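Protein-tyrosine-phosphatase (Vibrio vulnificus, PDB 7DHF) probably hydrolyses phosphotyrosine in proteins to tyrosine and phosphate, as a member of the low-molecular-weight protein tyrosine phosphatase family. Local coordinates at residues V10-V13 with R18-T21; A38-E43 with K91-A96; P51-A56 with E129-A134. The protein carries 1 engineered substitution. All blocks are in the same frame, centred on the assembly; numbering follows the deposited sequence.

Contact 1: V10-V13 with R18-T21. Engineered in segment 10-13: Ala12 (natural residue Cys). With PO4 (phosphate ion), chain E.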
loop_
_atom_site.group_PDB
_atom_site.type_symbol
_atom_site.label_atom_id
_atom_site.label_comp_id
_atom_site.label_asym_id
_atom_site.label_seq_id
_atom_site.Cartn_x
_atom_site.Cartn_y
_atom_site.Cartn_z
ATOM N N VAL A 10 2.542 3.289 -2.099
ATOM C CA VAL A 10 1.334 2.515 -1.833
ATOM C C VAL A 10 0.664 3.095 -0.596
ATOM O O VAL A 10 1.300 3.239 0.454
ATOM C CB VAL A 10 1.676 1.030 -1.637
ATOM C CG1 VAL A 10 0.419 0.217 -1.368
ATOM C CG2 VAL A 10 2.415 0.496 -2.855
ATOM N N VAL A 11 -0.620 3.432 -0.710
ATOM C CA VAL A 11 -1.309 4.202 0.317
ATOM C C VAL A 11 -2.557 3.469 0.786
ATOM O O VAL A 11 -3.333 2.945 -0.020
ATOM C CB VAL A 11 -1.658 5.618 -0.184
ATOM C CG1 VAL A 11 -2.552 6.350 0.814
ATOM C CG2 VAL A 11 -0.385 6.409 -0.436
ATOM N N ALA A 12 -2.740 3.443 2.103
ATOM C CA ALA A 12 -4.006 3.047 2.699
ATOM C C ALA A 12 -4.257 3.932 3.916
ATOM O O ALA A 12 -4.070 5.149 3.832
ATOM C CB ALA A 12 -4.008 1.556 3.032
ATOM N N VAL A 13 -4.665 3.356 5.046
ATOM C CA VAL A 13 -5.134 4.127 6.198
ATOM C C VAL A 13 -4.133 4.089 7.359
ATOM O O VAL A 13 -3.664 5.130 7.816
ATOM C CB VAL A 13 -6.545 3.682 6.639
ATOM C CG1 VAL A 13 -6.995 4.440 7.881
ATOM C CG2 VAL A 13 -7.534 3.882 5.503
ATOM N N ARG A 18 -2.275 -3.517 4.783
ATOM C CA ARG A 18 -2.307 -3.645 3.327
ATOM C C ARG A 18 -1.172 -2.871 2.672
ATOM O O ARG A 18 -0.507 -3.378 1.761
ATOM C CB ARG A 18 -3.635 -3.130 2.780
ATOM C CG ARG A 18 -4.849 -3.927 3.185
ATOM C CD ARG A 18 -6.104 -3.115 2.948
ATOM N NE ARG A 18 -6.133 -1.941 3.815
ATOM C CZ ARG A 18 -7.088 -1.020 3.800
ATOM N NH1 ARG A 18 -8.105 -1.126 2.955
ATOM N NH2 ARG A 18 -7.024 0.010 4.631
ATOM N N SER A 19 -0.963 -1.625 3.086
ATOM C CA SER A 19 -0.039 -0.784 2.336
ATOM C C SER A 19 1.415 -1.225 2.501
ATOM O O SER A 19 2.155 -1.215 1.510
ATOM C CB SER A 19 -0.257 0.709 2.614
ATOM O OG SER A 19 -0.260 1.018 3.990
ATOM N N PRO A 20 1.878 -1.645 3.690
ATOM C CA PRO A 20 3.228 -2.234 3.735
ATOM C C PRO A 20 3.331 -3.530 2.955
ATOM O O PRO A 20 4.366 -3.794 2.329
ATOM C CB PRO A 20 3.496 -2.428 5.235
ATOM C CG PRO A 20 2.168 -2.432 5.870
ATOM C CD PRO A 20 1.309 -1.515 5.044
ATOM N N THR A 21 2.287 -4.359 2.980
ATOM C CA THR A 21 2.304 -5.587 2.191
ATOM C C THR A 21 2.411 -5.269 0.706
ATOM O O THR A 21 3.257 -5.825 -0.002
ATOM C CB THR A 21 1.056 -6.422 2.488
ATOM O OG1 THR A 21 1.037 -6.790 3.875
ATOM C CG2 THR A 21 1.034 -7.691 1.640
HETATM P P PO4 E . -3.459 -0.374 6.096
HETATM O O1 PO4 E . -2.980 -0.579 7.519
HETATM O O2 PO4 E . -4.063 -1.673 5.616
HETATM O O3 PO4 E . -2.254 -0.018 5.260
HETATM O O4 PO4 E . -4.494 0.727 6.078
#
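A turn at chi3 (-65°) folds the Arg18 chain back, so that its guanidinium presents one face to CB of Ala12, with NH2 3.7 Å from that methyl. Ser19 chi1 of 52° sets OG between its backbone N and carbonyl carbon, where OG can join the backbone N of the same residue on phosphate O3. A bound phosphate ion lies between the two segments. Three of its oxygens each receive two bonds from the paired segments. O2 is gripped by Arg18 N and, almost dead straight at 178°, by Arg18 NE at 2.8 Å. O4 takes Arg18 NH2 at 3.0 Å and Val13 N at 2.8 Å, while O3 takes Ser19 OG at 2.6 Å and Ser19 N. The phosphorus lies at the guanidinium edge, in its plane, as expected for a two-pronged grip. Amides of Gly14, Ile16 and Cys17 add further bonds, completing the phosphate-binding P-loop of the family. Ala12, engineered in place of Cys, occupies the predicted nucleophile position, its CB 3.2 Å from phosphate O4. The helix start behind the anion probably adds to its electrostatic stabilisation. Glu90 forms a salt bridge with Arg18 NH1, which also bonds to Ile120 O, fixing the guanidinium from behind. Deeper in, Val10 CG1 packs 3.7 Å from Ser19 O. Strand 7-12 and helix 18-29 are the first two elements of a beta-alpha-beta unit that ends in strand 34-39, which is bonded beside 7-12; helix 128-146 touches Arg18 and Thr21.

Contact 2: A38-E43 with K91-A96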
loop_
_atom_site.group_PDB
_atom_site.type_symbol
_atom_site.label_atom_id
_atom_site.label_comp_id
_atom_site.label_asym_id
_atom_site.label_seq_id
_atom_site.Cartn_x
_atom_site.Cartn_y
_atom_site.Cartn_z
ATOM N N ALA A 38 2.474 4.633 2.815
ATOM C CA ALA A 38 2.064 5.588 3.834
ATOM C C ALA A 38 0.581 5.411 4.122
ATOM O O ALA A 38 -0.153 4.789 3.349
ATOM C CB ALA A 38 2.346 7.030 3.403
ATOM N N GLY A 39 0.152 5.982 5.243
ATOM C CA GLY A 39 -1.227 5.875 5.676
ATOM C C GLY A 39 -1.906 7.218 5.840
ATOM O O GLY A 39 -1.338 8.148 6.423
ATOM N N ILE A 40 -3.138 7.321 5.333
ATOM C CA ILE A 40 -3.898 8.566 5.408
ATOM C C ILE A 40 -4.174 8.959 6.852
ATOM O O ILE A 40 -4.302 10.149 7.163
ATOM C CB ILE A 40 -5.199 8.423 4.592
ATOM C CG1 ILE A 40 -4.877 8.330 3.102
ATOM C CG2 ILE A 40 -6.153 9.582 4.866
ATOM C CD1 ILE A 40 -6.000 7.764 2.272
ATOM N N ALA A 41 -4.285 7.980 7.752
ATOM C CA ALA A 41 -4.644 8.232 9.143
ATOM C C ALA A 41 -3.647 7.590 10.101
ATOM O O ALA A 41 -3.998 7.251 11.234
ATOM C CB ALA A 41 -6.064 7.752 9.441
ATOM N N ALA A 42 -2.400 7.412 9.666
ATOM C CA ALA A 42 -1.411 6.767 10.525
ATOM C C ALA A 42 -1.185 7.563 11.804
ATOM O O ALA A 42 -1.079 6.986 12.892
ATOM C CB ALA A 42 -0.098 6.586 9.763
ATOM N N GLU A 43 -1.110 8.891 11.695
ATOM C CA GLU A 43 -0.832 9.718 12.866
ATOM C C GLU A 43 -2.011 9.717 13.833
ATOM O O GLU A 43 -1.837 9.495 15.038
ATOM C CB GLU A 43 -0.479 11.141 12.422
ATOM C CG GLU A 43 0.284 11.961 13.457
ATOM C CD GLU A 43 1.049 13.124 12.843
ATOM O OE1 GLU A 43 0.877 13.387 11.634
ATOM O OE2 GLU A 43 1.819 13.785 13.574
ATOM N N LYS A 91 -10.958 2.816 -3.408
ATOM C CA LYS A 91 -11.311 3.981 -4.215
ATOM C C LYS A 91 -11.586 5.196 -3.337
ATOM O O LYS A 91 -11.180 6.315 -3.670
ATOM C CB LYS A 91 -12.521 3.665 -5.098
ATOM C CG LYS A 91 -13.182 4.890 -5.734
ATOM C CD LYS A 91 -12.213 5.726 -6.566
ATOM C CE LYS A 91 -11.733 4.978 -7.798
ATOM N NZ LYS A 91 -11.615 5.880 -8.978
ATOM N N GLY A 92 -12.273 4.995 -2.211
ATOM C CA GLY A 92 -12.569 6.097 -1.312
ATOM C C GLY A 92 -11.340 6.799 -0.772
ATOM O O GLY A 92 -11.432 7.956 -0.349
ATOM N N HIS A 93 -10.187 6.127 -0.774
ATOM C CA HIS A 93 -8.962 6.751 -0.290
ATOM C C HIS A 93 -8.516 7.913 -1.166
ATOM O O HIS A 93 -7.793 8.791 -0.684
ATOM C CB HIS A 93 -7.840 5.716 -0.222
ATOM C CG HIS A 93 -8.080 4.629 0.777
ATOM N ND1 HIS A 93 -7.405 3.429 0.744
ATOM C CD2 HIS A 93 -8.918 4.561 1.838
ATOM C CE1 HIS A 93 -7.817 2.667 1.742
ATOM N NE2 HIS A 93 -8.735 3.330 2.421
ATOM N N MET A 94 -8.920 7.941 -2.437
ATOM C CA MET A 94 -8.474 9.006 -3.329
ATOM C C MET A 94 -8.955 10.367 -2.848
ATOM O O MET A 94 -8.187 11.335 -2.822
ATOM C CB MET A 94 -8.954 8.734 -4.753
ATOM C CG MET A 94 -8.379 7.470 -5.351
ATOM S SD MET A 94 -8.603 7.415 -7.133
ATOM C CE MET A 94 -8.047 5.751 -7.486
ATOM N N GLU A 95 -10.230 10.468 -2.469
ATOM C CA GLU A 95 -10.748 11.751 -2.005
ATOM C C GLU A 95 -10.100 12.164 -0.688
ATOM O O GLU A 95 -9.796 13.346 -0.484
ATOM C CB GLU A 95 -12.273 11.701 -1.885
ATOM C CG GLU A 95 -12.990 11.773 -3.228
ATOM C CD GLU A 95 -14.497 11.901 -3.089
ATOM O OE1 GLU A 95 -14.989 11.966 -1.944
ATOM O OE2 GLU A 95 -15.188 11.938 -4.130
ATOM N N ALA A 96 -9.871 11.208 0.213
ATOM C CA ALA A 96 -9.167 11.525 1.450
ATOM C C ALA A 96 -7.738 11.969 1.161
ATOM O O ALA A 96 -7.216 12.879 1.815
ATOM C CB ALA A 96 -9.174 10.311 2.379
#
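Ile40 reaches over the backbone and side-chain root of His93 with its CD1 methyl, which lies 3.6 Å from His93 O and 3.7 Å from His93 CB. Its second branch turns to the next helical turn, where CG2 meets the CB of Ala96 at 4.0 Å. Ile40 CD1 also borders that Ala96 CB at 4.1 Å, so the methyl of Ala96 is met by both branches, whereas His93 is met by CD1 alone. With chi1 at -68°, CG2 is anti to the backbone N and CG1 lies beside it, and a nearly extended chi2 carries CD1 on to His93. The Ile40 and His93 side chains meet at a slant, and the methyl approaches the imidazole obliquely. Behind Ile40 the chain leaves strand 34-39 through a type I beta turn from Gly39 to Ala42, in which Ile40 is the second residue; the closing bond from Ala42 N to Gly39 O is weak at 3.5 Å. Gln74 steadies this bend from outside, its NE2 bonded to Ile40 O and its OE1 to Glu43 N. The His93 side chain also touches Val13 and Arg18, at the edge of the phosphate-binding site, so helix 92-100 is shared between the two regions. Contact between the turn and the helix is chiefly aliphatic, with one methyl against the His93 carbonyl oxygen and, obliquely, its imidazole. Dispersion and shape, rather than directional bonding, therefore hold this small interface.

Contact 3: P51-A56 with E129-A134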
loop_
_atom_site.group_PDB
_atom_site.type_symbol
_atom_site.label_atom_id
_atom_site.label_comp_id
_atom_site.label_asym_id
_atom_site.label_seq_id
_atom_site.Cartn_x
_atom_site.Cartn_y
_atom_site.Cartn_z
ATOM N N PRO A 51 5.659 -1.247 13.505
ATOM C CA PRO A 51 5.955 -2.212 12.447
ATOM C C PRO A 51 4.677 -2.664 11.764
ATOM O O PRO A 51 3.561 -2.381 12.203
ATOM C CB PRO A 51 6.615 -3.367 13.205
ATOM C CG PRO A 51 5.985 -3.317 14.554
ATOM C CD PRO A 51 5.766 -1.854 14.845
ATOM N N ALA A 52 4.853 -3.379 10.659
ATOM C CA ALA A 52 3.710 -4.022 10.034
ATOM C C ALA A 52 3.095 -5.019 11.009
ATOM O O ALA A 52 3.778 -5.596 11.861
ATOM C CB ALA A 52 4.137 -4.734 8.752
ATOM N N ASP A 53 1.783 -5.195 10.891
ATOM C CA ASP A 53 1.065 -6.138 11.733
ATOM C C ASP A 53 1.712 -7.516 11.651
ATOM O O ASP A 53 2.077 -7.984 10.570
ATOM C CB ASP A 53 -0.384 -6.210 11.256
ATOM C CG ASP A 53 -1.248 -7.076 12.140
ATOM O OD1 ASP A 53 -2.019 -6.515 12.948
ATOM O OD2 ASP A 53 -1.162 -8.315 12.019
ATOM N N ALA A 54 1.841 -8.172 12.807
ATOM C CA ALA A 54 2.564 -9.439 12.863
ATOM C C ALA A 54 1.968 -10.473 11.916
ATOM O O ALA A 54 2.701 -11.261 11.307
ATOM C CB ALA A 54 2.570 -9.973 14.296
ATOM N N MET A 55 0.641 -10.499 11.782
ATOM C CA MET A 55 0.032 -11.484 10.897
ATOM C C MET A 55 0.250 -11.120 9.433
ATOM O O MET A 55 0.380 -12.013 8.587
ATOM C CB MET A 55 -1.460 -11.624 11.196
ATOM C CG MET A 55 -2.104 -12.835 10.531
ATOM S SD MET A 55 -1.374 -14.398 11.082
ATOM C CE MET A 55 -2.068 -14.537 12.727
ATOM N N ALA A 56 0.290 -9.824 9.112
ATOM C CA ALA A 56 0.658 -9.416 7.760
ATOM C C ALA A 56 2.081 -9.850 7.430
ATOM O O ALA A 56 2.351 -10.336 6.326
ATOM C CB ALA A 56 0.500 -7.904 7.602
ATOM N N GLU A 129 -7.301 -15.603 8.267
ATOM C CA GLU A 129 -8.040 -15.756 7.016
ATOM C C GLU A 129 -8.177 -14.427 6.288
ATOM O O GLU A 129 -8.037 -14.363 5.061
ATOM C CB GLU A 129 -9.428 -16.335 7.292
ATOM C CG GLU A 129 -9.445 -17.814 7.619
ATOM C CD GLU A 129 -10.852 -18.382 7.636
ATOM O OE1 GLU A 129 -11.478 -18.447 6.558
ATOM O OE2 GLU A 129 -11.334 -18.752 8.728
ATOM N N ALA A 130 -8.469 -13.355 7.026
ATOM C CA ALA A 130 -8.613 -12.043 6.402
ATOM C C ALA A 130 -7.287 -11.560 5.833
ATOM O O ALA A 130 -7.256 -10.909 4.783
ATOM C CB ALA A 130 -9.165 -11.039 7.413
ATOM N N PHE A 131 -6.181 -11.864 6.516
ATOM C CA PHE A 131 -4.868 -11.485 6.005
ATOM C C PHE A 131 -4.504 -12.295 4.766
ATOM O O PHE A 131 -3.859 -11.775 3.847
ATOM C CB PHE A 131 -3.820 -11.636 7.108
ATOM C CG PHE A 131 -3.882 -10.548 8.144
ATOM C CD1 PHE A 131 -3.091 -9.419 8.027
ATOM C CD2 PHE A 131 -4.739 -10.652 9.227
ATOM C CE1 PHE A 131 -3.149 -8.416 8.971
ATOM C CE2 PHE A 131 -4.803 -9.648 10.176
ATOM C CZ PHE A 131 -4.007 -8.529 10.047
ATOM N N VAL A 132 -4.902 -13.567 4.721
ATOM C CA VAL A 132 -4.674 -14.375 3.526
ATOM C C VAL A 132 -5.460 -13.815 2.348
ATOM O O VAL A 132 -4.953 -13.744 1.221
ATOM C CB VAL A 132 -5.013 -15.852 3.806
ATOM C CG1 VAL A 132 -4.970 -16.676 2.522
ATOM C CG2 VAL A 132 -4.053 -16.427 4.835
ATOM N N HIS A 133 -6.710 -13.411 2.585
ATOM C CA HIS A 133 -7.521 -12.825 1.521
ATOM C C HIS A 133 -6.905 -11.526 1.022
ATOM O O HIS A 133 -6.805 -11.294 -0.189
ATOM C CB HIS A 133 -8.943 -12.585 2.033
ATOM C CG HIS A 133 -9.826 -11.874 1.055
ATOM N ND1 HIS A 133 -10.235 -12.444 -0.132
ATOM C CD2 HIS A 133 -10.385 -10.641 1.090
ATOM C CE1 HIS A 133 -11.005 -11.592 -0.785
ATOM N NE2 HIS A 133 -11.112 -10.490 -0.065
ATOM N N ALA A 134 -6.488 -10.657 1.946
ATOM C CA ALA A 134 -5.859 -9.405 1.547
ATOM C C ALA A 134 -4.587 -9.662 0.752
ATOM O O ALA A 134 -4.357 -9.030 -0.285
ATOM C CB ALA A 134 -5.560 -8.549 2.778
#
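Met55, Ala56 and Asp53 all come to the Phe131 ring from the same side of its plane, Met55 over the face and the other two obliquely. The CB of Met55 stands 3.9 Å from the ring centroid and only 7° off the normal, a CH-pi contact. Further along the same chain, CG settles 3.7 Å from Phe131 CD2. Met55 CG is anti to the backbone N (chi1 -168°), which sends it across the ring toward the Phe131 root; the bends at chi2 and chi3 then lead the sulfur and terminal methyl away. Ala56 approaches Phe131 CD1 twice, with its amide N at 3.6 Å and its CB at 3.9 Å. The side chain of Asp53 runs across that of Phe131 at about a right angle, yet the planes of carboxylate and ring are just 27° apart. Its OD2 comes to 3.5 Å from Phe131 CZ. Asp53 is the N-cap of helix 54-61, and the same OD2 accepts a 2.8 Å hydrogen bond from Met55 N. This capping bond arrives on the anti side of OD2, somewhat out of the carboxylate plane, and it restrains the carboxylate beside the aromatic ring. The helix start would be expected to favour the ionised form of Asp53. Phe131 itself projects from helix 128-146, reaching across to helix 54-61, and it also touches Val59 one turn further along that helix. Pro123, next to the predicted proton donor Asp122, packs on the ring as well, while Asp53 touches Cys17 and Tyr124.

In the fold
From the N terminus, strand 7-12 leads into contact 1, which closes the short phosphate-binding loop between 10-13 and 18-21 before the other two contacts open. Helix 18-29 then returns the chain to strand 34-39, whose end begins contact 2; that contact closes a loop of 47 residues on helix 92-100. Contact 3 opens inside this loop at 51-56 and closes beyond it at 129-134, so contacts 2 and 3 cross, although their nearest atoms stay about 10 Å apart. Contact 1 touches both: Ala12 and Val13 probably bond to Ile40 and Ala41, while Pro20 and Thr21 pack on Ala52 and Ala56. Contact 1 lies between the turn-to-helix packing of contact 2 and the helix-to-helix packing of contact 3.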